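Nucleotidyltransferase-like protein (Exiguobacterium sibiricum, PDB 3C18) is of undetermined function but resembles nucleotidyltransferases, joining a nucleotidyltransferase-like domain to a predicted substrate-binding helical region and a helix-turn-helix domain. Local coordinates at residues A[13-25]-A[90-104]. Sequence-based numbering, arbitrary orientation.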
ATOM      1  N   TYR A  13      31.954  -4.821   3.957  1.00 32.46           N
ATOM      2  CA  TYR A  13      30.702  -5.571   3.764  1.00 28.07           C
ATOM      3  C   TYR A  13      30.988  -6.947   3.220  1.00 28.90           C
ATOM      4  O   TYR A  13      30.423  -7.952   3.686  1.00 31.74           O
ATOM      5  CB  TYR A  13      29.709  -4.817   2.870  1.00 28.61           C
ATOM      6  CG  TYR A  13      29.117  -3.594   3.560  1.00 24.80           C
ATOM      7  CD1 TYR A  13      27.998  -3.692   4.358  1.00 29.42           C
ATOM      8  CD2 TYR A  13      29.717  -2.338   3.435  1.00 30.58           C
ATOM      9  CE1 TYR A  13      27.462  -2.549   5.000  1.00 21.72           C
ATOM     10  CE2 TYR A  13      29.195  -1.207   4.064  1.00 26.44           C
ATOM     11  CZ  TYR A  13      28.069  -1.320   4.851  1.00 30.71           C
ATOM     12  OH  TYR A  13      27.573  -0.201   5.520  1.00 26.02           O
ATOM     13  N   ALA A  14      31.884  -6.998   2.248  1.00 25.87           N
ATOM     14  CA  ALA A  14      32.283  -8.261   1.660  1.00 27.73           C
ATOM     15  C   ALA A  14      32.919  -9.126   2.720  1.00 28.99           C
ATOM     16  O   ALA A  14      32.852 -10.344   2.663  1.00 34.33           O
ATOM     17  CB  ALA A  14      33.252  -8.051   0.489  1.00 29.05           C
ATOM     18  N   ALA A  15      33.494  -8.484   3.721  1.00 31.56           N
ATOM     19  CA  ALA A  15      34.223  -9.205   4.797  1.00 32.95           C
ATOM     20  C   ALA A  15      33.257  -9.848   5.787  1.00 35.22           C
ATOM     21  O   ALA A  15      33.540 -10.889   6.379  1.00 38.41           O
ATOM     22  CB  ALA A  15      35.184  -8.267   5.544  1.00 28.79           C
ATOM     23  N   TYR A  16      32.125  -9.200   5.996  1.00 36.89           N
ATOM     24  CA  TYR A  16      31.103  -9.716   6.927  1.00 36.27           C
ATOM     25  C   TYR A  16      30.532 -10.967   6.284  1.00 38.64           C
ATOM     26  O   TYR A  16      30.043 -10.939   5.144  1.00 37.47           O
ATOM     27  CB  TYR A  16      30.015  -8.699   7.186  1.00 36.82           C
ATOM     28  CG  TYR A  16      28.966  -9.133   8.184  1.00 30.81           C
ATOM     29  CD1 TYR A  16      29.289  -9.425   9.490  1.00 39.88           C
ATOM     30  CD2 TYR A  16      27.646  -9.194   7.824  1.00 41.27           C
ATOM     31  CE1 TYR A  16      28.303  -9.775  10.410  1.00 39.23           C
ATOM     32  CE2 TYR A  16      26.662  -9.540   8.724  1.00 43.52           C
ATOM     33  CZ  TYR A  16      26.992  -9.826  10.009  1.00 45.26           C
ATOM     34  OH  TYR A  16      25.988 -10.188  10.883  1.00 58.51           O
ATOM     35  N   PRO A  17      30.628 -12.085   6.996  1.00 39.63           N
ATOM     36  CA  PRO A  17      30.277 -13.382   6.444  1.00 39.29           C
ATOM     37  C   PRO A  17      28.855 -13.538   5.962  1.00 38.12           C
ATOM     38  O   PRO A  17      28.606 -14.427   5.174  1.00 35.58           O
ATOM     39  CB  PRO A  17      30.519 -14.326   7.625  1.00 39.14           C
ATOM     40  CG  PRO A  17      31.538 -13.664   8.423  1.00 41.93           C
ATOM     41  CD  PRO A  17      31.242 -12.204   8.332  1.00 39.62           C
ATOM     42  N   GLU A  18      27.949 -12.687   6.440  1.00 37.57           N
ATOM     43  CA  GLU A  18      26.497 -12.824   6.180  1.00 38.21           C
ATOM     44  C   GLU A  18      26.104 -12.190   4.888  1.00 37.70           C
ATOM     45  O   GLU A  18      24.989 -12.362   4.388  1.00 37.62           O
ATOM     46  CB  GLU A  18      25.653 -12.223   7.302  1.00 39.53           C
ATOM     47  CG  GLU A  18      25.938 -12.809   8.661  1.00 44.18           C
ATOM     48  CD  GLU A  18      25.576 -14.276   8.766  1.00 58.85           C
ATOM     49  OE1 GLU A  18      25.173 -14.907   7.750  1.00 57.53           O
ATOM     50  OE2 GLU A  18      25.696 -14.806   9.890  1.00 67.51           O
ATOM     51  N   THR A  19      27.057 -11.462   4.342  1.00 35.34           N
ATOM     52  CA  THR A  19      26.857 -10.760   3.081  1.00 33.32           C
ATOM     53  C   THR A  19      26.823 -11.767   1.938  1.00 32.41           C
ATOM     54  O   THR A  19      27.732 -12.560   1.804  1.00 32.50           O
ATOM     55  CB  THR A  19      27.966  -9.750   2.851  1.00 33.47           C
ATOM     56  OG1 THR A  19      27.964  -8.802   3.930  1.00 33.69           O
ATOM     57  CG2 THR A  19      27.769  -9.041   1.532  1.00 25.00           C
ATOM     58  N   GLN A  20      25.751 -11.731   1.135  1.00 32.06           N
ATOM     59  CA  GLN A  20      25.554 -12.709   0.038  1.00 32.17           C
ATOM     60  C   GLN A  20      25.916 -12.115  -1.312  1.00 31.14           C
ATOM     61  O   GLN A  20      26.271 -12.815  -2.255  1.00 32.25           O
ATOM     62  CB  GLN A  20      24.102 -13.211  -0.002  1.00 32.34           C
ATOM     63  CG  GLN A  20      23.613 -13.741   1.321  1.00 34.62           C
ATOM     64  CD  GLN A  20      24.455 -14.896   1.797  1.00 38.28           C
ATOM     65  OE1 GLN A  20      24.600 -15.875   1.096  1.00 33.98           O
ATOM     66  NE2 GLN A  20      25.016 -14.790   2.994  1.00 40.71           N
ATOM     67  N   GLY A  21      25.827 -10.807  -1.407  1.00 30.04           N
ATOM     68  CA  GLY A  21      26.117 -10.144  -2.673  1.00 28.58           C
ATOM     69  C   GLY A  21      26.180  -8.647  -2.604  1.00 27.75           C
ATOM     70  O   GLY A  21      25.624  -8.015  -1.708  1.00 29.84           O
ATOM     71  N   ILE A  22      26.937  -8.102  -3.534  1.00 28.43           N
ATOM     72  CA  ILE A  22      27.071  -6.673  -3.702  1.00 27.28           C
ATOM     73  C   ILE A  22      27.036  -6.336  -5.169  1.00 30.35           C
ATOM     74  O   ILE A  22      27.774  -6.880  -5.978  1.00 31.57           O
ATOM     75  CB  ILE A  22      28.357  -6.112  -3.066  1.00 28.53           C
ATOM     76  CG1 ILE A  22      28.488  -6.556  -1.601  1.00 23.92           C
ATOM     77  CG2 ILE A  22      28.392  -4.599  -3.168  1.00 26.71           C
ATOM     78  CD1 ILE A  22      29.812  -6.155  -1.020  1.00 19.28           C
ATOM     79  N   ILE A  23      26.104  -5.464  -5.488  1.00 33.65           N
ATOM     80  CA  ILE A  23      25.840  -5.018  -6.844  1.00 34.91           C
ATOM     81  C   ILE A  23      26.084  -3.532  -6.942  1.00 36.05           C
ATOM     82  O   ILE A  23      25.749  -2.784  -6.039  1.00 36.40           O
ATOM     83  CB  ILE A  23      24.347  -5.296  -7.215  1.00 36.04           C
ATOM     84  CG1 ILE A  23      24.194  -6.709  -7.774  1.00 41.65           C
ATOM     85  CG2 ILE A  23      23.831  -4.285  -8.211  1.00 32.90           C
ATOM     86  CD1 ILE A  23      24.491  -6.835  -9.248  1.00 39.61           C
ATOM     87  N   ALA A  24      26.666  -3.115  -8.061  1.00 37.27           N
ATOM     88  CA  ALA A  24      26.886  -1.705  -8.338  1.00 36.06           C
ATOM     89  C   ALA A  24      26.130  -1.251  -9.603  1.00 35.28           C
ATOM     90  O   ALA A  24      26.132  -1.917 -10.630  1.00 34.76           O
ATOM     91  CB  ALA A  24      28.381  -1.404  -8.420  1.00 33.87           C
ATOM     92  N   VAL A  25      25.465  -0.113  -9.471  1.00 32.81           N
ATOM     93  CA  VAL A  25      24.697   0.497 -10.536  1.00 32.49           C
ATOM     94  C   VAL A  25      25.104   1.948 -10.697  1.00 34.73           C
ATOM     95  O   VAL A  25      25.039   2.739  -9.768  1.00 32.66           O
ATOM     96  CB  VAL A  25      23.201   0.502 -10.182  1.00 35.19           C
ATOM     97  CG1 VAL A  25      22.344   0.959 -11.375  1.00 30.35           C
ATOM     98  CG2 VAL A  25      22.781  -0.868  -9.674  1.00 35.99           C
ATOM     99  N   TRP A  90      18.080  -3.232 -10.591  1.00 35.01           N
ATOM    100  CA  TRP A  90      19.382  -3.237  -9.970  1.00 32.26           C
ATOM    101  C   TRP A  90      20.049  -4.595 -10.128  1.00 35.48           C
ATOM    102  O   TRP A  90      21.230  -4.689 -10.454  1.00 36.27           O
ATOM    103  CB  TRP A  90      19.318  -2.923  -8.470  1.00 33.76           C
ATOM    104  CG  TRP A  90      18.959  -1.525  -8.148  1.00 28.49           C
ATOM    105  CD1 TRP A  90      19.075  -0.448  -8.969  1.00 27.20           C
ATOM    106  CD2 TRP A  90      18.480  -1.030  -6.899  1.00 25.78           C
ATOM    107  NE1 TRP A  90      18.674   0.675  -8.333  1.00 28.86           N
ATOM    108  CE2 TRP A  90      18.292   0.352  -7.054  1.00 28.03           C
ATOM    109  CE3 TRP A  90      18.181  -1.620  -5.671  1.00 31.60           C
ATOM    110  CZ2 TRP A  90      17.819   1.169  -6.018  1.00 28.70           C
ATOM    111  CZ3 TRP A  90      17.690  -0.810  -4.646  1.00 32.82           C
ATOM    112  CH2 TRP A  90      17.536   0.569  -4.822  1.00 28.60           C
ATOM    113  N   VAL A  91      19.298  -5.639  -9.824  1.00 35.84           N
ATOM    114  CA  VAL A  91      19.872  -6.980  -9.800  1.00 36.23           C
ATOM    115  C   VAL A  91      20.162  -7.398 -11.217  1.00 41.15           C
ATOM    116  O   VAL A  91      21.150  -8.057 -11.470  1.00 43.43           O
ATOM    117  CB  VAL A  91      18.953  -8.029  -9.168  1.00 36.95           C
ATOM    118  CG1 VAL A  91      19.532  -9.425  -9.379  1.00 26.02           C
ATOM    119  CG2 VAL A  91      18.724  -7.729  -7.652  1.00 32.94           C
ATOM    120  N   SER A  92      19.326  -6.966 -12.151  1.00 42.55           N
ATOM    121  CA  SER A  92      19.458  -7.472 -13.512  1.00 44.96           C
ATOM    122  C   SER A  92      20.497  -6.721 -14.340  1.00 44.00           C
ATOM    123  O   SER A  92      21.283  -7.344 -15.058  1.00 42.92           O
ATOM    124  CB  SER A  92      18.105  -7.491 -14.225  1.00 47.65           C
ATOM    125  OG  SER A  92      17.866  -6.262 -14.883  1.00 54.53           O
ATOM    126  N   GLU A  93      20.522  -5.399 -14.228  1.00 41.69           N
ATOM    127  CA  GLU A  93      21.462  -4.606 -15.010  1.00 41.98           C
ATOM    128  C   GLU A  93      22.734  -4.319 -14.219  1.00 41.11           C
ATOM    129  O   GLU A  93      23.747  -3.899 -14.763  1.00 41.01           O
ATOM    130  CB  GLU A  93      20.829  -3.286 -15.446  1.00 43.38           C
ATOM    131  CG  GLU A  93      19.545  -3.457 -16.260  1.00 49.81           C
ATOM    132  CD  GLU A  93      19.735  -4.333 -17.487  1.00 54.80           C
ATOM    133  OE1 GLU A  93      20.578  -3.998 -18.339  1.00 63.24           O
ATOM    134  OE2 GLU A  93      19.030  -5.355 -17.604  1.00 66.46           O
ATOM    135  N   GLY A  94      22.665  -4.562 -12.920  1.00 41.21           N
ATOM    136  CA  GLY A  94      23.771  -4.214 -12.020  1.00 38.26           C
ATOM    137  C   GLY A  94      24.993  -5.056 -12.221  1.00 37.45           C
ATOM    138  O   GLY A  94      24.902  -6.202 -12.642  1.00 38.68           O
ATOM    139  N   THR A  95      26.138  -4.475 -11.884  1.00 36.15           N
ATOM    140  CA  THR A  95      27.427  -5.179 -11.919  1.00 36.87           C
ATOM    141  C   THR A  95      27.743  -5.850 -10.610  1.00 37.52           C
ATOM    142  O   THR A  95      27.717  -5.218  -9.565  1.00 41.51           O
ATOM    143  CB  THR A  95      28.568  -4.213 -12.211  1.00 38.71           C
ATOM    144  OG1 THR A  95      28.314  -3.539 -13.448  1.00 41.21           O
ATOM    145  CG2 THR A  95      29.906  -4.941 -12.252  1.00 32.91           C
ATOM    146  N   ILE A  96      28.046  -7.137 -10.676  1.00 37.39           N
ATOM    147  CA  ILE A  96      28.345  -7.946  -9.474  1.00 38.67           C
ATOM    148  C   ILE A  96      29.747  -7.639  -8.980  1.00 41.92           C
ATOM    149  O   ILE A  96      30.732  -7.923  -9.649  1.00 44.05           O
ATOM    150  CB  ILE A  96      28.243  -9.457  -9.734  1.00 37.00           C
ATOM    151  CG1 ILE A  96      26.799  -9.847 -10.051  1.00 37.72           C
ATOM    152  CG2 ILE A  96      28.749 -10.259  -8.560  1.00 34.71           C
ATOM    153  CD1 ILE A  96      26.709 -11.195 -10.657  1.00 38.30           C
ATOM    154  N   ILE A  97      29.813  -7.043  -7.795  1.00 40.74           N
ATOM    155  CA  ILE A  97      31.074  -6.625  -7.181  1.00 38.55           C
ATOM    156  C   ILE A  97      31.591  -7.747  -6.321  1.00 38.09           C
ATOM    157  O   ILE A  97      32.793  -7.955  -6.200  1.00 40.59           O
ATOM    158  CB  ILE A  97      30.890  -5.358  -6.288  1.00 37.52           C
ATOM    159  CG1 ILE A  97      30.614  -4.131  -7.148  1.00 38.75           C
ATOM    160  CG2 ILE A  97      32.099  -5.093  -5.452  1.00 38.29           C
ATOM    161  CD1 ILE A  97      31.635  -3.890  -8.201  1.00 31.35           C
ATOM    162  N   PHE A  98      30.665  -8.489  -5.744  1.00 35.04           N
ATOM    163  CA  PHE A  98      31.015  -9.542  -4.800  1.00 36.36           C
ATOM    164  C   PHE A  98      29.841 -10.427  -4.533  1.00 36.99           C
ATOM    165  O   PHE A  98      28.712  -9.963  -4.488  1.00 35.46           O
ATOM    166  CB  PHE A  98      31.471  -8.914  -3.475  1.00 33.76           C
ATOM    167  CG  PHE A  98      31.594  -9.896  -2.352  1.00 38.25           C
ATOM    168  CD1 PHE A  98      32.760 -10.615  -2.168  1.00 32.76           C
ATOM    169  CD2 PHE A  98      30.536 -10.116  -1.487  1.00 34.51           C
ATOM    170  CE1 PHE A  98      32.864 -11.533  -1.141  1.00 38.58           C
ATOM    171  CE2 PHE A  98      30.631 -11.033  -0.474  1.00 33.27           C
ATOM    172  CZ  PHE A  98      31.786 -11.743  -0.294  1.00 37.26           C
ATOM    173  N   GLU A  99      30.120 -11.708  -4.345  1.00 38.37           N
ATOM    174  CA  GLU A  99      29.062 -12.635  -3.951  1.00 39.68           C
ATOM    175  C   GLU A  99      29.578 -13.894  -3.313  1.00 39.22           C
ATOM    176  O   GLU A  99      30.714 -14.289  -3.496  1.00 39.99           O
ATOM    177  CB  GLU A  99      28.157 -12.983  -5.136  1.00 40.16           C
ATOM    178  CG  GLU A  99      28.888 -13.648  -6.285  1.00 44.12           C
ATOM    179  CD  GLU A  99      27.951 -14.213  -7.337  1.00 41.45           C
ATOM    180  OE1 GLU A  99      26.834 -14.647  -6.990  1.00 40.30           O
ATOM    181  OE2 GLU A  99      28.336 -14.233  -8.519  1.00 41.79           O
ATOM    182  N   ARG A 100      28.712 -14.479  -2.508  1.00 40.75           N
ATOM    183  CA  ARG A 100      28.961 -15.769  -1.916  1.00 39.95           C
ATOM    184  C   ARG A 100      27.929 -16.745  -2.424  1.00 41.27           C
ATOM    185  O   ARG A 100      26.767 -16.409  -2.572  1.00 39.94           O
ATOM    186  CB  ARG A 100      28.869 -15.716  -0.394  1.00 39.83           C
ATOM    187  CG  ARG A 100      30.052 -15.066   0.298  1.00 42.25           C
ATOM    188  CD  ARG A 100      29.901 -15.183   1.814  1.00 38.62           C
ATOM    189  NE  ARG A 100      31.090 -14.711   2.506  1.00 40.24           N
ATOM    190  CZ  ARG A 100      31.240 -13.482   2.981  1.00 48.33           C
ATOM    191  NH1 ARG A 100      30.269 -12.598   2.848  1.00 41.19           N
ATOM    192  NH2 ARG A 100      32.362 -13.135   3.598  1.00 48.48           N
ATOM    193  N   ASN A 101      28.390 -17.958  -2.701  1.00 43.62           N
ATOM    194  CA  ASN A 101      27.493 -19.059  -3.061  1.00 45.21           C
ATOM    195  C   ASN A 101      26.729 -18.780  -4.352  1.00 42.42           C
ATOM    196  O   ASN A 101      25.595 -19.217  -4.530  1.00 42.58           O
ATOM    197  CB  ASN A 101      26.512 -19.325  -1.913  1.00 45.60           C
ATOM    198  CG  ASN A 101      27.219 -19.728  -0.625  1.00 54.56           C
ATOM    199  OD1 ASN A 101      28.221 -20.453  -0.653  1.00 58.67           O
ATOM    200  ND2 ASN A 101      26.699 -19.253   0.515  1.00 64.38           N
ATOM    201  N   ASP A 102      27.375 -18.023  -5.227  1.00 43.10           N
ATOM    202  CA  ASP A 102      26.831 -17.706  -6.544  1.00 43.64           C
ATOM    203  C   ASP A 102      25.442 -17.080  -6.411  1.00 43.44           C
ATOM    204  O   ASP A 102      24.626 -17.109  -7.322  1.00 44.08           O
ATOM    205  CB  ASP A 102      26.746 -18.970  -7.386  1.00 46.00           C
ATOM    206  CG  ASP A 102      28.114 -19.471  -7.824  1.00 57.47           C
ATOM    207  OD1 ASP A 102      29.006 -18.624  -8.092  1.00 63.46           O
ATOM    208  OD2 ASP A 102      28.295 -20.713  -7.909  1.00 72.31           O
ATOM    209  N   TYR A 103      25.195 -16.513  -5.245  1.00 40.48           N
ATOM    210  CA  TYR A 103      23.892 -15.926  -4.954  1.00 37.52           C
ATOM    211  C   TYR A 103      23.381 -14.968  -6.049  1.00 35.11           C
ATOM    212  O   TYR A 103      22.233 -15.067  -6.513  1.00 35.01           O
ATOM    213  CB  TYR A 103      23.896 -15.259  -3.582  1.00 35.77           C
ATOM    214  CG  TYR A 103      22.667 -14.417  -3.364  1.00 39.18           C
ATOM    215  CD1 TYR A 103      21.471 -15.003  -2.969  1.00 40.18           C
ATOM    216  CD2 TYR A 103      22.691 -13.043  -3.580  1.00 36.02           C
ATOM    217  CE1 TYR A 103      20.340 -14.257  -2.792  1.00 32.26           C
ATOM    218  CE2 TYR A 103      21.568 -12.290  -3.419  1.00 26.70           C
ATOM    219  CZ  TYR A 103      20.380 -12.901  -3.016  1.00 32.78           C
ATOM    220  OH  TYR A 103      19.224 -12.159  -2.828  1.00 41.67           O
ATOM    221  N   LEU A 104      24.235 -14.061  -6.481  1.00 33.31           N
ATOM    222  CA  LEU A 104      23.815 -13.024  -7.440  1.00 33.99           C
ATOM    223  C   LEU A 104      23.815 -13.552  -8.865  1.00 34.96           C
ATOM    224  O   LEU A 104      23.015 -13.127  -9.678  1.00 34.16           O
ATOM    225  CB  LEU A 104      24.659 -11.763  -7.353  1.00 33.67           C
ATOM    226  CG  LEU A 104      24.356 -10.881  -6.159  1.00 33.89           C
ATOM    227  CD1 LEU A 104      25.381  -9.750  -6.072  1.00 34.75           C
ATOM    228  CD2 LEU A 104      22.924 -10.328  -6.251  1.00 31.63           C
TER
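Ile22 and Ala24 bond through their backbones to Phe98 and Thr95, laying strand 95-99 antiparallel along strand 19-25 as an outermost strand of the mixed sheet in the nucleotidyltransferase-like domain. Ala24 and Thr95 exchange two bonds, each N to O at 2.8 Å. Ile22 N donates to Phe98 O, while Ile22 O accepts Ile97 N at 2.7 Å and, weakly, Phe98 N at 3.3 Å; this shared acceptor marks a classic beta bulge, with Ile97 as the extra residue. Arg100 N extends the ladder to Gln20 O at 3.0 Å. On the other flank of strand 19-25, Gln20, Gly21, Ile23 and Val25 share backbone hydrogen bonds with strand 40-46.

The Arg100 side chain, extended from CG to NE, carries its guanidinium into the turn that follows helix 2-15. There Arg100 NH1 gives Thr19 O a bond with an N-H...O angle of 154°, lying in both the guanidinium and carbonyl planes, on a lone pair of Thr19 O, and Tyr16 O a weak one, and Arg100 NH2 reaches Ala14 O weakly at 3.0 Å. Pro17 O lies over one guanidinium face, Phe98 CZ over the opposite one. Ala14 CB sits over the centre of the Phe98 ring in a CH-pi contact, 3.7 Å from the centroid.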